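Local coordinates for glycosyl hydrolase, family 31/fibronectin type III domain protein (Clostridium perfringens, PDB 4UAP), which binds N-acetylgalactosamine through a family 32 carbohydrate-binding module, probably helping a family 31 glycoside hydrolase recognise galacto-configured glycans, at residues 71-75 with 140-144. Numbering follows the deposited sequence.
Sequences TIYNR and LAINE. With CA (calcium ion), chain D; NGA (2-acetamido-2-deoxy-beta-D-galactopyranose), chain C.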
ATOM      1  N   THR A  71       5.010  -3.336  -6.476  1.00  6.99           N
ATOM      2  CA  THR A  71       3.847  -4.182  -6.660  1.00  6.42           C
ATOM      3  C   THR A  71       3.030  -4.214  -5.384  1.00  9.43           C
ATOM      4  O   THR A  71       3.535  -4.603  -4.328  1.00  6.63           O
ATOM      5  CB  THR A  71       4.254  -5.616  -7.033  1.00  9.26           C
ATOM      6  OG1 THR A  71       4.952  -5.601  -8.288  1.00 12.29           O
ATOM      7  CG2 THR A  71       3.030  -6.510  -7.134  1.00  9.93           C
ATOM      8  N   ILE A  72       1.772  -3.797  -5.498  1.00  5.70           N
ATOM      9  CA  ILE A  72       0.834  -3.787  -4.391  1.00  8.11           C
ATOM     10  C   ILE A  72      -0.022  -5.049  -4.481  1.00  8.40           C
ATOM     11  O   ILE A  72      -0.619  -5.320  -5.525  1.00  7.17           O
ATOM     12  CB  ILE A  72      -0.061  -2.522  -4.420  1.00  8.02           C
ATOM     13  CG1 ILE A  72       0.813  -1.251  -4.416  1.00  8.44           C
ATOM     14  CG2 ILE A  72      -1.040  -2.521  -3.240  1.00  7.32           C
ATOM     15  CD1 ILE A  72       0.045   0.044  -4.681  1.00  8.80           C
ATOM     16  N   TYR A  73      -0.048  -5.828  -3.403  1.00  4.78           N
ATOM     17  CA  TYR A  73      -0.857  -7.033  -3.358  1.00  8.00           C
ATOM     18  C   TYR A  73      -2.185  -6.738  -2.669  1.00  7.85           C
ATOM     19  O   TYR A  73      -2.229  -6.360  -1.493  1.00  6.54           O
ATOM     20  CB  TYR A  73      -0.109  -8.158  -2.645  1.00  7.37           C
ATOM     21  CG  TYR A  73       1.086  -8.674  -3.423  1.00  9.39           C
ATOM     22  CD1 TYR A  73       2.315  -8.010  -3.378  1.00 10.62           C
ATOM     23  CD2 TYR A  73       0.985  -9.826  -4.208  1.00 13.27           C
ATOM     24  CE1 TYR A  73       3.407  -8.482  -4.090  1.00 15.31           C
ATOM     25  CE2 TYR A  73       2.073 -10.297  -4.934  1.00 15.38           C
ATOM     26  CZ  TYR A  73       3.276  -9.631  -4.864  1.00 16.12           C
ATOM     27  OH  TYR A  73       4.350 -10.109  -5.570  1.00 20.31           O
ATOM     28  N   ASN A  74      -3.268  -6.902  -3.422  1.00  8.36           N
ATOM     29  CA  ASN A  74      -4.591  -6.530  -2.956  1.00  8.96           C
ATOM     30  C   ASN A  74      -5.309  -7.691  -2.287  1.00  9.01           C
ATOM     31  O   ASN A  74      -5.026  -8.851  -2.567  1.00  7.98           O
ATOM     32  CB  ASN A  74      -5.426  -6.002  -4.120  1.00  9.22           C
ATOM     33  CG  ASN A  74      -4.837  -4.742  -4.713  1.00 10.52           C
ATOM     34  OD1 ASN A  74      -4.577  -3.781  -3.995  1.00  9.19           O
ATOM     35  ND2 ASN A  74      -4.578  -4.757  -6.020  1.00  9.02           N
ATOM     36  N   ARG A  75      -6.238  -7.363  -1.397  1.00  6.64           N
ATOM     37  CA  ARG A  75      -6.964  -8.393  -0.671  1.00  7.53           C
ATOM     38  C   ARG A  75      -7.963  -9.064  -1.602  1.00  7.26           C
ATOM     39  O   ARG A  75      -8.877  -8.418  -2.111  1.00  9.51           O
ATOM     40  CB  ARG A  75      -7.680  -7.814   0.550  1.00  6.68           C
ATOM     41  CG  ARG A  75      -8.416  -8.885   1.355  1.00  9.64           C
ATOM     42  CD  ARG A  75      -9.263  -8.275   2.445  1.00  9.01           C
ATOM     43  NE  ARG A  75      -9.959  -9.315   3.191  1.00 13.58           N
ATOM     44  CZ  ARG A  75     -10.729  -9.076   4.246  1.00 18.32           C
ATOM     45  NH1 ARG A  75     -10.901  -7.828   4.668  1.00 11.95           N
ATOM     46  NH2 ARG A  75     -11.322 -10.084   4.870  1.00 14.68           N
ATOM     47  N   LEU A 140     -10.007  -0.282   4.288  1.00  6.76           N
ATOM     48  CA  LEU A 140      -8.880  -0.532   3.392  1.00  5.78           C
ATOM     49  C   LEU A 140      -8.111  -1.750   3.862  1.00  7.89           C
ATOM     50  O   LEU A 140      -7.805  -1.865   5.050  1.00  7.48           O
ATOM     51  CB  LEU A 140      -7.934   0.680   3.346  1.00  6.54           C
ATOM     52  CG  LEU A 140      -6.705   0.493   2.448  1.00  9.46           C
ATOM     53  CD1 LEU A 140      -7.122   0.466   0.973  1.00  7.08           C
ATOM     54  CD2 LEU A 140      -5.670   1.567   2.711  1.00  9.73           C
ATOM     55  N   ALA A 141      -7.785  -2.645   2.934  1.00  4.61           N
ATOM     56  CA  ALA A 141      -6.952  -3.799   3.241  1.00  5.54           C
ATOM     57  C   ALA A 141      -5.899  -3.965   2.159  1.00  7.46           C
ATOM     58  O   ALA A 141      -6.220  -4.023   0.974  1.00  9.05           O
ATOM     59  CB  ALA A 141      -7.798  -5.070   3.365  1.00  5.97           C
ATOM     60  N   ILE A 142      -4.639  -4.040   2.572  1.00  6.77           N
ATOM     61  CA  ILE A 142      -3.536  -4.295   1.655  1.00  5.64           C
ATOM     62  C   ILE A 142      -2.684  -5.436   2.207  1.00  6.58           C
ATOM     63  O   ILE A 142      -2.309  -5.412   3.377  1.00  6.90           O
ATOM     64  CB  ILE A 142      -2.674  -3.027   1.455  1.00  5.52           C
ATOM     65  CG1 ILE A 142      -3.527  -1.898   0.857  1.00  7.33           C
ATOM     66  CG2 ILE A 142      -1.457  -3.336   0.581  1.00  5.41           C
ATOM     67  CD1 ILE A 142      -2.792  -0.526   0.797  1.00  8.73           C
ATOM     68  N   ASN A 143      -2.393  -6.439   1.379  1.00  6.87           N
ATOM     69  CA  ASN A 143      -1.599  -7.587   1.822  1.00  5.55           C
ATOM     70  C   ASN A 143      -0.119  -7.275   1.993  1.00  4.92           C
ATOM     71  O   ASN A 143       0.518  -7.713   2.938  1.00  6.51           O
ATOM     72  CB  ASN A 143      -1.723  -8.748   0.826  1.00  5.96           C
ATOM     73  CG  ASN A 143      -3.145  -9.191   0.618  1.00  7.90           C
ATOM     74  OD1 ASN A 143      -4.063  -8.731   1.305  1.00  6.09           O
ATOM     75  ND2 ASN A 143      -3.342 -10.112  -0.329  1.00  6.67           N
ATOM     76  N   GLU A 144       0.436  -6.537   1.042  1.00  5.71           N
ATOM     77  CA  GLU A 144       1.881  -6.387   0.952  1.00  7.64           C
ATOM     78  C   GLU A 144       2.188  -5.395  -0.146  1.00  7.09           C
ATOM     79  O   GLU A 144       1.420  -5.268  -1.096  1.00  7.05           O
ATOM     80  CB  GLU A 144       2.564  -7.738   0.650  1.00  7.47           C
ATOM     81  CG  GLU A 144       4.117  -7.714   0.740  1.00  8.32           C
ATOM     82  CD  GLU A 144       4.642  -8.032   2.142  1.00  9.62           C
ATOM     83  OE1 GLU A 144       5.873  -8.098   2.330  1.00 10.34           O
ATOM     84  OE2 GLU A 144       3.824  -8.216   3.069  1.00 10.31           O
TER
HETATM   85 CA    CA D 202       2.000  -8.625   4.433  1.00  7.87          CA
HETATM   86  C1  NGA C 201     -15.093  -6.930   8.070  1.00 33.04           C
HETATM   87  C2  NGA C 201     -14.070  -7.884   7.460  1.00 24.90           C
HETATM   88  C3  NGA C 201     -12.695  -7.580   8.016  1.00 19.79           C
HETATM   89  C4  NGA C 201     -12.407  -6.096   7.825  1.00 17.64           C
HETATM   90  C5  NGA C 201     -13.449  -5.295   8.607  1.00 16.62           C
HETATM   91  C6  NGA C 201     -13.336  -3.779   8.519  1.00 21.30           C
HETATM   92  C7  NGA C 201     -14.570 -10.195   6.756  1.00 34.18           C
HETATM   93  C8  NGA C 201     -14.901 -11.584   7.219  1.00 28.63           C
HETATM   94  N2  NGA C 201     -14.420  -9.281   7.724  1.00 28.96           N
HETATM   95  O1  NGA C 201     -16.248  -6.965   7.266  1.00 38.69           O
HETATM   96  O3  NGA C 201     -11.774  -8.407   7.347  1.00 20.64           O
HETATM   97  O4  NGA C 201     -12.493  -5.795   6.449  1.00 16.40           O
HETATM   98  O5  NGA C 201     -14.715  -5.574   8.086  1.00 28.17           O
HETATM   99  O6  NGA C 201     -14.441  -3.176   9.185  1.00 13.30           O
HETATM  100  O7  NGA C 201     -14.450  -9.954   5.546  1.00 23.92           O
HETATM  101  O   HOH W   1      -6.119  -4.071  -1.642  1.00  6.03           O
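R75 runs past A141 on its way to the sugar. Its CB sits 3.9 Å from A141 CB, and CG leaves anti to the backbone N (chi1 -178°), which starts a fully extended chain. R75 CD then rests 3.6 Å from A141 CB, and beyond it the flat guanidinium reaches N-acetylgalactosamine edge-on. R75 NH1 hydrogen-bonds two of the sugar's hydroxyls, O3 at 2.9 Å and O4 at 3.1 Å, while NH2 adds weak bonds to O3 and the acetamide O7. I42 gives its backbone N to the same sugar. Behind this arginine, strands 64-74 and 141-149 run antiparallel in one sheet of the beta-sandwich of the CBM32 module, splaying apart toward the sugar-binding end. Y73 N donates an almost straight bond to E144 O (2.8 Å, 174°), and Y73 O takes N143 N. Where the gap between strands widens, a water bridges N74 OD1 and A141 O and also accepts a weak bond from R75 N; the N74 amide has its stronger partner in S111. On the core side I72 CG2 meets I142 CG2 at 3.9 Å, with M87 of strand 87-96 packed against both side chains. The Y73 ring turns its edge to E144 O, CD1 lying 4.0 Å from E144 CB, and its hydroxyl goes on to E146. E144 bends at chi2 (89°), swinging its carboxylate away from the tyrosine: OE2 binds calcium, as does N143 O, with K23, D26, T28 and S35 completing the site, while G27 N holds OE1.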